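Local coordinates for protein peroxisomal acyl-coenzyme A oxidase 1 (Arabidopsis thaliana, PDB 1W07) that uses FAD and molecular oxygen to desaturate long- and medium-chain acyl-CoAs to 2-trans-enoyl-CoAs, releasing hydrogen peroxide in peroxisomal beta-oxidation, at residues L7-E10 and R11-E15; V247-P250 and R251-L255; Q510-Q513 and E514-D518. The protein carries 1 engineered substitution. All blocks are in the same frame, centred on the assembly; numbering follows the deposited sequence. Where two conformers were deposited one is given.

Contact 1: residues L7-E10 and R11-E15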
loop_
_atom_site.group_PDB
_atom_site.type_symbol
_atom_site.label_atom_id
_atom_site.label_comp_id
_atom_site.label_asym_id
_atom_site.label_seq_id
_atom_site.Cartn_x
_atom_site.Cartn_y
_atom_site.Cartn_z
ATOM N N LEU B 7 -13.553 5.451 25.379
ATOM C CA LEU B 7 -12.784 6.612 24.947
ATOM C C LEU B 7 -13.346 7.874 25.598
ATOM O O LEU B 7 -12.999 8.988 25.208
ATOM C CB LEU B 7 -12.831 6.725 23.410
ATOM C CG LEU B 7 -11.974 5.703 22.641
ATOM C CD1 LEU B 7 -12.370 5.635 21.141
ATOM C CD2 LEU B 7 -10.495 6.080 22.828
ATOM N N ALA B 8 -14.201 7.694 26.605
ATOM C CA ALA B 8 -14.823 8.828 27.282
ATOM C C ALA B 8 -13.820 9.851 27.784
ATOM O O ALA B 8 -14.025 11.047 27.604
ATOM C CB ALA B 8 -15.703 8.357 28.435
ATOM N N ASP B 9 -12.750 9.381 28.416
ATOM C CA ASP B 9 -11.721 10.273 28.934
ATOM C C ASP B 9 -11.026 11.024 27.801
ATOM O O ASP B 9 -10.736 12.216 27.920
ATOM C CB ASP B 9 -10.691 9.480 29.748
ATOM C CG ASP B 9 -9.630 10.367 30.363
ATOM O OD1 ASP B 9 -10.007 11.340 31.048
ATOM O OD2 ASP B 9 -8.421 10.104 30.165
ATOM N N GLU B 10 -10.759 10.333 26.692
ATOM C CA GLU B 10 -10.106 10.970 25.546
ATOM C C GLU B 10 -10.968 12.121 25.033
ATOM O O GLU B 10 -10.472 13.201 24.732
ATOM C CB GLU B 10 -9.884 9.952 24.415
ATOM C CG GLU B 10 -8.706 9.030 24.647
ATOM C CD GLU B 10 -7.402 9.796 24.823
ATOM O OE1 GLU B 10 -7.219 10.797 24.110
ATOM O OE2 GLU B 10 -6.565 9.399 25.663
ATOM N N ARG B 11 -12.270 11.874 24.944
ATOM C CA ARG B 11 -13.191 12.888 24.471
ATOM C C ARG B 11 -13.273 14.071 25.443
ATOM O O ARG B 11 -13.583 15.198 25.042
ATOM C CB ARG B 11 -14.573 12.270 24.232
ATOM C CG ARG B 11 -14.515 11.099 23.231
ATOM C CD ARG B 11 -15.849 10.775 22.537
ATOM N NE ARG B 11 -15.595 10.039 21.289
ATOM C CZ ARG B 11 -15.609 8.714 21.156
ATOM N NH1 ARG B 11 -15.895 7.918 22.189
ATOM N NH2 ARG B 11 -15.271 8.172 19.991
ATOM N N ASN B 12 -12.986 13.831 26.719
ATOM C CA ASN B 12 -13.022 14.910 27.694
ATOM C C ASN B 12 -11.741 15.729 27.630
ATOM O O ASN B 12 -11.669 16.810 28.195
ATOM C CB ASN B 12 -13.239 14.372 29.113
ATOM C CG ASN B 12 -14.671 13.935 29.357
ATOM O OD1 ASN B 12 -15.594 14.407 28.693
ATOM N ND2 ASN B 12 -14.867 13.047 30.329
ATOM N N LYS B 13 -10.730 15.226 26.926
ATOM C CA LYS B 13 -9.484 15.973 26.796
ATOM C C LYS B 13 -9.587 17.060 25.732
ATOM O O LYS B 13 -8.736 17.948 25.661
ATOM C CB LYS B 13 -8.329 15.051 26.428
ATOM C CG LYS B 13 -7.871 14.161 27.556
ATOM C CD LYS B 13 -6.792 13.228 27.047
ATOM C CE LYS B 13 -6.366 12.208 28.094
ATOM N NZ LYS B 13 -5.395 11.222 27.522
ATOM N N ALA B 14 -10.627 16.983 24.905
ATOM C CA ALA B 14 -10.824 17.949 23.825
ATOM C C ALA B 14 -10.781 19.381 24.327
ATOM O O ALA B 14 -11.378 19.702 25.353
ATOM C CB ALA B 14 -12.159 17.686 23.120
ATOM N N GLU B 15 -10.070 20.231 23.591
ATOM C CA GLU B 15 -9.943 21.646 23.927
ATOM C C GLU B 15 -10.735 22.494 22.938
ATOM O O GLU B 15 -10.428 23.660 22.711
ATOM C CB GLU B 15 -8.465 22.058 23.918
ATOM C CG GLU B 15 -7.641 21.252 24.914
ATOM C CD GLU B 15 -6.161 21.487 24.775
ATOM O OE1 GLU B 15 -5.692 21.665 23.628
ATOM O OE2 GLU B 15 -5.458 21.458 25.808
HETATM O O HOH W 1 -16.757 11.718 27.629
HETATM O O HOH W 2 -12.647 12.286 31.805
#
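Glu10 and Lys13 meet on the buried flank of this short N-terminal helical turn, where OE2 of Glu10 and NZ of Lys13 form a salt bridge of 2.9 Å. The lysine chain is extended beyond CG, while the glutamate bends at chi2 (-58°), which brings its carboxylate round to Lys13. NZ meets OE2 from above the carboxylate plane, 40° out of it. Both carboxylate oxygens have further partners, since OE1 is paired with Arg597 and OE2 also accepts from Gln323. This cluster should favour a charged carboxylate and offset the nearness of Lys13 to Arg597.

Leu7 and Arg11 fill the other packed side. The Leu7 CB lies 3.5 Å from NH1 of Arg11, and CG of the arginine comes within 3.3 Å of the Leu7 O. Leu7 is the N-cap residue of helix 8-12, and its carbonyl receives the first regular turn's bond from Arg11 N at 3.0 Å, nearly straight at 161°. The guanidinium itself is held from several sides, by salt bridges to Asp605 and Asp5, by the Tyr621 carbonyl and by a cation-pi contact with the Tyr621 ring, while Leu7 rests on helix 278-309.

The outer flank is much looser. Asn12 N reaches Ala8 O (3.1 Å) and Asp9 O (3.0 Å) only through weak, bent bonds. A water donating to both Ala8 O and Asn12 OD1, the latter at 3.1 Å, bridges the two residues on the solvent-facing side. Asp9 is modelled in two conformers, so its approach to Lys13 is doubtful.

Contact 2: residues V247-P250 and R251-L255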
loop_
_atom_site.group_PDB
_atom_site.type_symbol
_atom_site.label_atom_id
_atom_site.label_comp_id
_atom_site.label_asym_id
_atom_site.label_seq_id
_atom_site.Cartn_x
_atom_site.Cartn_y
_atom_site.Cartn_z
ATOM N N VAL B 247 -21.095 -3.447 -35.502
ATOM C CA VAL B 247 -22.399 -3.095 -34.958
ATOM C C VAL B 247 -22.885 -1.818 -35.633
ATOM O O VAL B 247 -22.093 -0.915 -35.909
ATOM C CB VAL B 247 -22.326 -2.870 -33.422
ATOM C CG1 VAL B 247 -23.629 -2.270 -32.913
ATOM C CG2 VAL B 247 -22.055 -4.190 -32.724
ATOM N N ARG B 248 -24.185 -1.744 -35.892
ATOM C CA ARG B 248 -24.770 -0.587 -36.552
ATOM C C ARG B 248 -25.725 0.205 -35.665
ATOM O O ARG B 248 -26.569 -0.358 -34.966
ATOM C CB ARG B 248 -25.491 -1.034 -37.834
ATOM C CG ARG B 248 -24.565 -1.470 -38.972
ATOM C CD ARG B 248 -25.348 -2.042 -40.158
ATOM N NE ARG B 248 -24.480 -2.306 -41.306
ATOM C CZ ARG B 248 -24.131 -1.396 -42.212
ATOM N NH1 ARG B 248 -24.586 -0.155 -42.123
ATOM N NH2 ARG B 248 -23.304 -1.722 -43.196
ATOM N N ILE B 249 -25.588 1.524 -35.701
ATOM C CA ILE B 249 -26.450 2.385 -34.905
ATOM C C ILE B 249 -26.874 3.581 -35.745
ATOM O O ILE B 249 -26.164 3.986 -36.662
ATOM C CB ILE B 249 -25.727 2.928 -33.654
ATOM C CG1 ILE B 249 -24.519 3.764 -34.096
ATOM C CG2 ILE B 249 -25.311 1.778 -32.743
ATOM C CD1 ILE B 249 -23.921 4.611 -32.992
ATOM N N PRO B 250 -28.045 4.159 -35.439
ATOM C CA PRO B 250 -28.542 5.321 -36.183
ATOM C C PRO B 250 -27.550 6.486 -36.116
ATOM O O PRO B 250 -26.918 6.725 -35.084
ATOM C CB PRO B 250 -29.853 5.640 -35.476
ATOM C CG PRO B 250 -30.337 4.285 -35.054
ATOM C CD PRO B 250 -29.071 3.671 -34.495
ATOM N N ARG B 251 -27.419 7.203 -37.226
ATOM C CA ARG B 251 -26.513 8.339 -37.297
ATOM C C ARG B 251 -26.798 9.346 -36.185
ATOM O O ARG B 251 -25.888 10.009 -35.685
ATOM C CB ARG B 251 -26.653 9.025 -38.660
ATOM C CG ARG B 251 -25.766 10.245 -38.858
ATOM C CD ARG B 251 -25.973 10.867 -40.244
ATOM N NE ARG B 251 -27.333 11.384 -40.412
ATOM C CZ ARG B 251 -27.784 12.506 -39.857
ATOM N NH1 ARG B 251 -26.983 13.251 -39.105
ATOM N NH2 ARG B 251 -29.048 12.868 -40.027
ATOM N N ASP B 252 -28.063 9.454 -35.793
ATOM C CA ASP B 252 -28.441 10.405 -34.763
ATOM C C ASP B 252 -28.058 9.957 -33.355
ATOM O O ASP B 252 -28.311 10.675 -32.386
ATOM C CB ASP B 252 -29.945 10.683 -34.844
ATOM C CG ASP B 252 -30.774 9.535 -34.325
ATOM O OD1 ASP B 252 -30.440 8.365 -34.623
ATOM O OD2 ASP B 252 -31.772 9.799 -33.629
ATOM N N GLN B 253 -27.454 8.778 -33.231
ATOM C CA GLN B 253 -27.043 8.296 -31.918
ATOM C C GLN B 253 -25.623 8.763 -31.579
ATOM O O GLN B 253 -25.043 8.392 -30.555
ATOM C CB GLN B 253 -27.167 6.773 -31.830
ATOM C CG GLN B 253 -28.455 6.328 -31.127
ATOM C CD GLN B 253 -28.638 4.820 -31.085
ATOM O OE1 GLN B 253 -27.742 4.084 -30.682
ATOM N NE2 GLN B 253 -29.807 4.356 -31.506
ATOM N N MET B 254 -25.080 9.601 -32.454
ATOM C CA MET B 254 -23.760 10.173 -32.241
ATOM C C MET B 254 -23.981 11.474 -31.484
ATOM O O MET B 254 -24.734 12.331 -31.945
ATOM C CB MET B 254 -23.080 10.497 -33.572
ATOM C CG MET B 254 -21.752 11.240 -33.412
ATOM S SD MET B 254 -21.160 12.061 -34.923
ATOM C CE MET B 254 -20.397 13.497 -34.255
ATOM N N LEU B 255 -23.343 11.621 -30.327
ATOM C CA LEU B 255 -23.491 12.846 -29.546
ATOM C C LEU B 255 -23.012 13.986 -30.435
ATOM O O LEU B 255 -21.828 14.079 -30.754
ATOM C CB LEU B 255 -22.658 12.763 -28.262
ATOM C CG LEU B 255 -23.035 11.620 -27.307
ATOM C CD1 LEU B 255 -22.103 11.592 -26.103
ATOM C CD2 LEU B 255 -24.477 11.796 -26.858
#
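Pro250 and Gln253 run alongside each other in the same direction across a type I turn that ends strand 247-250, a strand of the mixed beta-sheet in the middle domain of the acyl-CoA dehydrogenase fold. The turn is closed by Gln253 N, which donates to Pro250 O over 2.8 Å with an N-H...O angle of 160°; the donor stands 52° out of the carbonyl plane. From there the chain runs on through the short 3-10 segment 251-253.

Beyond CG the Gln253 chain is extended, which lays its amide alongside the pyrrolidine. The contact is one of flat amide against ring methylenes. Ile249 meets the same glutamine from a different direction: it comes in at a slant, and CD1 of Ile249 stops 4.1 Å from CB of Gln253. With CG1 between the backbone N and the carbonyl carbon (chi1 61°), Ile249 also reaches Phe204 and Val206, so it is buried against strand 197-207, whereas the proline is partly exposed.

Arg251 turns away from the proline. Its chain, bent at chi3, takes the guanidinium to a salt bridge with Asp160, and Phe162 of the adjoining strand lies against it. The backbone of the strand is paired with that strand as well, through Ile249 with Phe162. Gln118 NE2 donates to the carbonyls of Asp252 and Met254.

On the exposed side Asp252 leans toward Pro250, though the modelled approach of its OD1 to the proline CB is doubtfully close. The sounder contact with the ring is that of Gln253, whose amide carbon CD lies 3.6 Å from CD of Pro250.

Contact 3: residues Q510-Q513 and E514-D518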
loop_
_atom_site.group_PDB
_atom_site.type_symbol
_atom_site.label_atom_id
_atom_site.label_comp_id
_atom_site.label_asym_id
_atom_site.label_seq_id
_atom_site.Cartn_x
_atom_site.Cartn_y
_atom_site.Cartn_z
ATOM N N GLN B 510 12.980 16.426 -26.395
ATOM C CA GLN B 510 13.961 15.448 -25.935
ATOM C C GLN B 510 14.377 15.815 -24.519
ATOM O O GLN B 510 14.494 14.950 -23.657
ATOM C CB GLN B 510 15.210 15.435 -26.828
ATOM C CG GLN B 510 15.103 14.535 -28.049
ATOM C CD GLN B 510 16.446 14.303 -28.738
ATOM O OE1 GLN B 510 16.586 13.385 -29.541
ATOM N NE2 GLN B 510 17.435 15.144 -28.433
ATOM N N GLY B 511 14.618 17.101 -24.285
ATOM C CA GLY B 511 15.011 17.548 -22.959
ATOM C C GLY B 511 13.910 17.288 -21.938
ATOM O O GLY B 511 14.177 16.882 -20.804
ATOM N N PHE B 512 12.669 17.529 -22.347
ATOM C CA PHE B 512 11.512 17.327 -21.484
ATOM C C PHE B 512 11.463 15.862 -21.041
ATOM O O PHE B 512 11.226 15.574 -19.865
ATOM C CB PHE B 512 10.223 17.677 -22.231
ATOM C CG PHE B 512 9.017 17.824 -21.332
ATOM C CD1 PHE B 512 8.709 19.052 -20.757
ATOM C CD2 PHE B 512 8.202 16.730 -21.044
ATOM C CE1 PHE B 512 7.619 19.196 -19.912
ATOM C CE2 PHE B 512 7.097 16.859 -20.193
ATOM C CZ PHE B 512 6.803 18.092 -19.625
ATOM N N GLN B 513 11.687 14.945 -21.985
ATOM C CA GLN B 513 11.667 13.509 -21.708
ATOM C C GLN B 513 12.821 13.080 -20.807
ATOM O O GLN B 513 12.666 12.207 -19.947
ATOM C CB GLN B 513 11.719 12.714 -23.020
ATOM C CG GLN B 513 10.463 12.844 -23.877
ATOM C CD GLN B 513 9.176 12.553 -23.103
ATOM O OE1 GLN B 513 9.072 11.551 -22.393
ATOM N NE2 GLN B 513 8.184 13.425 -23.257
ATOM N N GLU B 514 13.982 13.693 -21.009
ATOM C CA GLU B 514 15.157 13.387 -20.206
ATOM C C GLU B 514 14.945 13.806 -18.745
ATOM O O GLU B 514 15.338 13.090 -17.824
ATOM C CB GLU B 514 16.370 14.126 -20.784
ATOM C CG GLU B 514 17.705 13.819 -20.115
ATOM C CD GLU B 514 18.063 12.346 -20.172
ATOM O OE1 GLU B 514 17.730 11.697 -21.181
ATOM O OE2 GLU B 514 18.683 11.840 -19.212
ATOM N N LEU B 515 14.313 14.959 -18.538
ATOM C CA LEU B 515 14.096 15.475 -17.195
ATOM C C LEU B 515 12.703 15.206 -16.617
ATOM O O LEU B 515 12.262 15.910 -15.701
ATOM C CB LEU B 515 14.378 16.979 -17.183
ATOM C CG LEU B 515 15.742 17.429 -17.729
ATOM C CD1 LEU B 515 15.806 18.934 -17.719
ATOM C CD2 LEU B 515 16.870 16.866 -16.888
ATOM N N LEU B 516 12.017 14.187 -17.126
ATOM C CA LEU B 516 10.667 13.869 -16.654
ATOM C C LEU B 516 10.549 13.790 -15.144
ATOM O O LEU B 516 9.632 14.374 -14.571
ATOM C CB LEU B 516 10.156 12.551 -17.249
ATOM C CG LEU B 516 9.543 12.564 -18.646
ATOM C CD1 LEU B 516 8.842 11.244 -18.882
ATOM C CD2 LEU B 516 8.544 13.701 -18.789
ATOM N N ALA B 517 11.460 13.060 -14.499
ATOM C CA ALA B 517 11.417 12.909 -13.050
ATOM C C ALA B 517 11.496 14.279 -12.367
ATOM O O ALA B 517 10.730 14.572 -11.449
ATOM C CB ALA B 517 12.572 11.979 -12.569
ATOM N N ASP B 518 12.406 15.125 -12.825
ATOM C CA ASP B 518 12.556 16.454 -12.231
ATOM C C ASP B 518 11.305 17.301 -12.423
ATOM O O ASP B 518 10.914 18.067 -11.537
ATOM C CB ASP B 518 13.752 17.180 -12.862
ATOM C CG ASP B 518 15.089 16.577 -12.469
ATOM O OD1 ASP B 518 15.160 15.351 -12.241
ATOM O OD2 ASP B 518 16.085 17.328 -12.400
#
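Phe512 and Leu516 make the apolar part of this contact, crossing at about a right angle, with CD2 of the leucine 3.7 Å from CE2 of the ring. The ring has a cation-pi partner in Arg436 of helix 427-443. Leu516 CG stands beside its backbone N and anti to the carbonyl carbon (chi1 -83°), which turns the branch back over the preceding turn. There CG lies 3.4 Å from Gln513 O, and the side chain of Gln513, bent at chi2, runs alongside with OE1 3.5 Å from CD1 of Leu516. The other end of that amide, NE2, is bonded to Glu509.

Among backbone bonds, Glu514 N donates to Gln510 O and Leu515 N to Gly511 O, each over 3.0 Å. The succession then stops, for Leu516 N is 3.2 Å from Phe512 O but badly angled for a bond. The Gly511 oxygen is also covered by Leu515, whose CG comes within 3.5 Å.

Charged and intersubunit contacts are weaker. Glu514 and Asp518 form long ion pairs with Arg590 of the second subunit, while Leu516 packs on Thr329 of that subunit and comes about 4 Å from a bound FAD. With an alanine at Leu516, CD2 and CE2 of Phe512 would probably lose their apolar cover and a gap would open beside FAD and Thr329 of the second subunit.

Leu515, first to leave helical torsions after helix 508-514, is also the N-cap of helix 516-538: a break between two helices of the C-terminal helical domain, at the dimer interface next to FAD.

Overall arrangement
The three contacts are local and follow one another in series along the chain, far apart in space: the centres of contacts 1 and 2 are about 62 Å apart, on opposite sides of the chain's centre, with 51 Å between contacts 1 and 3 and 42 Å between contacts 2 and 3. None touches another; even contacts 2 and 3 keep about 30 Å between nearest atoms. They differ in nearness to the cofactor. In contact 3 the Leu516 side chain lies about 4 Å from a bound FAD, whereas in contact 1 the Leu7 side chain is about 10 Å from that of the FAD-binding Arg310. Contact 2 lies away from the annotated sites, with the Arg251 side chain about 4 Å from a bound platinum ion.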